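Local coordinates for protein methyltransferase (Streptomyces avermitilis, PDB 3GIW) that probably transfers methyl groups from S-adenosylmethionine to a substrate that is not known, at residues A[81-86]-A[109-114]. Residues are numbered along the deposited sequence; the frame is centred on the assembly and turned at random.
Sequences QFLDIG and VYVDND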
ATOM      1  N   GLN A  81      16.085   0.746  -3.928  1.00 12.56           N
ATOM      2  CA  GLN A  81      15.201   1.651  -4.647  1.00 11.28           C
ATOM      3  C   GLN A  81      13.770   1.162  -4.535  1.00 11.92           C
ATOM      4  O   GLN A  81      13.486  -0.018  -4.752  1.00 11.57           O
ATOM      5  CB  GLN A  81      15.576   1.670  -6.136  1.00 12.00           C
ATOM      6  CG  GLN A  81      17.015   2.095  -6.408  1.00 12.77           C
ATOM      7  CD  GLN A  81      17.237   2.396  -7.864  1.00 11.59           C
ATOM      8  OE1 GLN A  81      17.550   3.549  -8.236  1.00 12.77           O
ATOM      9  NE2 GLN A  81      17.062   1.367  -8.718  1.00 11.13           N
ATOM     10  N   PHE A  82      12.851   2.085  -4.244  1.00 11.81           N
ATOM     11  CA  PHE A  82      11.443   1.759  -4.034  1.00 12.96           C
ATOM     12  C   PHE A  82      10.557   2.754  -4.777  1.00 11.61           C
ATOM     13  O   PHE A  82      10.824   3.967  -4.751  1.00 12.59           O
ATOM     14  CB  PHE A  82      11.107   1.825  -2.521  1.00 14.40           C
ATOM     15  CG  PHE A  82      11.882   0.856  -1.690  1.00 14.18           C
ATOM     16  CD1 PHE A  82      13.230   1.096  -1.384  1.00 14.13           C
ATOM     17  CD2 PHE A  82      11.297  -0.324  -1.251  1.00 14.94           C
ATOM     18  CE1 PHE A  82      13.988   0.176  -0.633  1.00 14.62           C
ATOM     19  CE2 PHE A  82      12.063  -1.241  -0.522  1.00 15.11           C
ATOM     20  CZ  PHE A  82      13.376  -0.985  -0.211  1.00 14.37           C
ATOM     21  N   LEU A  83       9.494   2.237  -5.389  1.00 11.76           N
ATOM     22  CA  LEU A  83       8.440   2.994  -6.016  1.00 12.08           C
ATOM     23  C   LEU A  83       7.118   2.610  -5.331  1.00 12.37           C
ATOM     24  O   LEU A  83       6.623   1.505  -5.515  1.00 13.09           O
ATOM     25  CB  LEU A  83       8.386   2.696  -7.514  1.00 13.27           C
ATOM     26  CG  LEU A  83       7.299   3.418  -8.309  1.00 12.73           C
ATOM     27  CD1 LEU A  83       7.237   4.925  -8.087  1.00 14.04           C
ATOM     28  CD2 LEU A  83       7.428   3.116  -9.831  1.00 14.38           C
ATOM     29  N   ASP A  84       6.570   3.550  -4.556  1.00 12.08           N
ATOM     30  CA  ASP A  84       5.404   3.298  -3.712  1.00 12.36           C
ATOM     31  C   ASP A  84       4.179   3.955  -4.312  1.00 12.69           C
ATOM     32  O   ASP A  84       4.087   5.196  -4.421  1.00 13.82           O
ATOM     33  CB  ASP A  84       5.657   3.869  -2.326  1.00 13.55           C
ATOM     34  CG  ASP A  84       4.569   3.502  -1.307  1.00 16.11           C
ATOM     35  OD1 ASP A  84       4.121   2.336  -1.263  1.00 15.00           O
ATOM     36  OD2 ASP A  84       4.199   4.397  -0.489  1.00 16.80           O
ATOM     37  N   ILE A  85       3.218   3.136  -4.731  1.00 12.21           N
ATOM     38  CA  ILE A  85       2.040   3.588  -5.451  1.00 13.03           C
ATOM     39  C   ILE A  85       0.848   3.605  -4.491  1.00 13.64           C
ATOM     40  O   ILE A  85       0.449   2.559  -3.988  1.00 14.93           O
ATOM     41  CB  ILE A  85       1.716   2.659  -6.660  1.00 14.40           C
ATOM     42  CG1 ILE A  85       2.952   2.496  -7.548  1.00 15.55           C
ATOM     43  CG2 ILE A  85       0.455   3.170  -7.419  1.00 14.54           C
ATOM     44  CD1 ILE A  85       3.453   3.739  -8.148  1.00 17.85           C
ATOM     45  N   GLY A  86       0.287   4.777  -4.223  1.00 14.08           N
ATOM     46  CA  GLY A  86      -0.789   4.898  -3.226  1.00 14.71           C
ATOM     47  C   GLY A  86      -0.245   5.042  -1.810  1.00 14.07           C
ATOM     48  O   GLY A  86      -0.607   4.312  -0.894  1.00 16.40           O
ATOM     49  N   VAL A 109      10.559   6.846  -4.349  1.00 11.45           N
ATOM     50  CA  VAL A 109       9.578   7.740  -4.971  1.00 11.97           C
ATOM     51  C   VAL A 109       8.198   7.340  -4.421  1.00 11.96           C
ATOM     52  O   VAL A 109       7.777   6.195  -4.565  1.00 12.79           O
ATOM     53  CB  VAL A 109       9.568   7.677  -6.504  1.00 12.33           C
ATOM     54  CG1 VAL A 109       8.432   8.503  -7.133  1.00 13.06           C
ATOM     55  CG2 VAL A 109      10.910   8.119  -7.055  1.00 13.19           C
ATOM     56  N   TYR A 110       7.483   8.324  -3.864  1.00 10.85           N
ATOM     57  CA  TYR A 110       6.133   8.161  -3.373  1.00 10.82           C
ATOM     58  C   TYR A 110       5.117   8.766  -4.347  1.00 11.35           C
ATOM     59  O   TYR A 110       5.381   9.822  -4.971  1.00 12.23           O
ATOM     60  CB  TYR A 110       6.033   8.921  -2.092  1.00 12.09           C
ATOM     61  CG  TYR A 110       6.831   8.426  -0.913  1.00 11.18           C
ATOM     62  CD1 TYR A 110       6.417   7.329  -0.195  1.00 11.86           C
ATOM     63  CD2 TYR A 110       7.947   9.115  -0.451  1.00 12.22           C
ATOM     64  CE1 TYR A 110       7.052   6.938   0.990  1.00 11.79           C
ATOM     65  CE2 TYR A 110       8.628   8.720   0.724  1.00 12.30           C
ATOM     66  CZ  TYR A 110       8.168   7.617   1.463  1.00 12.34           C
ATOM     67  OH  TYR A 110       8.765   7.209   2.641  1.00 13.47           O
ATOM     68  N   VAL A 111       3.945   8.153  -4.448  1.00 12.12           N
ATOM     69  CA  VAL A 111       2.932   8.557  -5.405  1.00 12.67           C
ATOM     70  C   VAL A 111       1.546   8.460  -4.775  1.00 13.04           C
ATOM     71  O   VAL A 111       1.204   7.474  -4.148  1.00 12.85           O
ATOM     72  CB  VAL A 111       2.955   7.626  -6.651  1.00 13.05           C
ATOM     73  CG1 VAL A 111       1.957   8.100  -7.699  1.00 14.92           C
ATOM     74  CG2 VAL A 111       4.390   7.519  -7.230  1.00 13.70           C
ATOM     75  N   ASP A 112       0.736   9.509  -4.888  1.00 12.37           N
ATOM     76  CA  ASP A 112      -0.677   9.429  -4.499  1.00 13.81           C
ATOM     77  C   ASP A 112      -1.490  10.398  -5.351  1.00 14.64           C
ATOM     78  O   ASP A 112      -0.919  11.276  -6.015  1.00 14.79           O
ATOM     79  CB  ASP A 112      -0.891   9.724  -2.979  1.00 13.44           C
ATOM     80  CG  ASP A 112      -2.122   9.029  -2.385  1.00 15.38           C
ATOM     81  OD1 ASP A 112      -3.259   9.508  -2.527  1.00 17.56           O
ATOM     82  OD2 ASP A 112      -1.971   7.990  -1.720  1.00 15.56           O
ATOM     83  N   ASN A 113      -2.809  10.184  -5.362  1.00 15.24           N
ATOM     84  CA  ASN A 113      -3.693  11.110  -6.050  1.00 17.97           C
ATOM     85  C   ASN A 113      -4.606  11.932  -5.121  1.00 16.34           C
ATOM     86  O   ASN A 113      -5.337  12.778  -5.611  1.00 18.35           O
ATOM     87  CB  ASN A 113      -4.491  10.416  -7.167  1.00 20.77           C
ATOM     88  CG  ASN A 113      -5.514   9.465  -6.670  1.00 23.69           C
ATOM     89  OD1 ASN A 113      -5.577   9.130  -5.492  1.00 27.42           O
ATOM     90  ND2 ASN A 113      -6.342   8.972  -7.597  1.00 27.44           N
ATOM     91  N   ASP A 114      -4.564  11.701  -3.810  1.00 14.63           N
ATOM     92  CA  ASP A 114      -5.342  12.513  -2.870  1.00 14.45           C
ATOM     93  C   ASP A 114      -4.584  13.822  -2.643  1.00 13.59           C
ATOM     94  O   ASP A 114      -3.463  13.780  -2.158  1.00 13.84           O
ATOM     95  CB  ASP A 114      -5.546  11.751  -1.568  1.00 14.33           C
ATOM     96  CG  ASP A 114      -6.413  12.498  -0.574  1.00 15.80           C
ATOM     97  OD1 ASP A 114      -6.411  13.736  -0.677  1.00 15.01           O
ATOM     98  OD2 ASP A 114      -7.070  11.836   0.268  1.00 17.64           O
TER
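Asp84 exchanges two backbone hydrogen bonds with the strand that carries Val109 and Val111. Asp84 N gives a straight bond to Val109 O (2.9 Å, 179° at the hydrogen). Its O receives only a weak, bent bond from Val111 N, which also pairs with Thr87 OG1. Val109 N to Phe82 O (2.9 Å) and Gly86 N to Val111 O (2.8 Å) complete the parallel pairing.

The buried Asp84 carboxylate is satisfied outside the two strands: OD1 pairs with Thr165 OG1 and OD2 with Thr87 OG1. Asp84 OD2 also lies in the plane of the Tyr110 ring, at its edge, 3.7 Å from Tyr110 CD1. The carboxylate and ring planes are 76° apart. Tyr110 OH bonds to His96 ND1. On the other face of the sheet the contacts are apolar. With CG anti to the backbone N (chi1 179°), Leu83 carries CD1 across to Val109 CG1 and Val111 CG2, each at 3.9 Å. Ile85 CD1 packs alongside Val111 CG2.

At the C-terminal end of its strand, Asp112 places its carboxylate against the glycine loop. Asp112 OD2 sits 3.4 Å from Gly86 C and accepts from Gly88 N. Asp112 OD1 uses its anti lone pair for Asp114 N (2.9 Å), closing an Asx turn. With an alanine in place of Asp112, the N-H groups of Gly88 and Asp114 would probably lose these acceptors, and the glycine loop would probably be less tightly tied to the strand end. Asp114 then N-caps the following helix by accepting from Ile116 N.

Strand 81-85, helix 95-102 and strand 107-112 form a beta-alpha-beta unit. The glycine loop after its first strand and the acidic residue ending its second are typical of the cofactor site of Rossmann-fold methyltransferases, and Asp112 binds S-adenosyl-L-homocysteine in this protein.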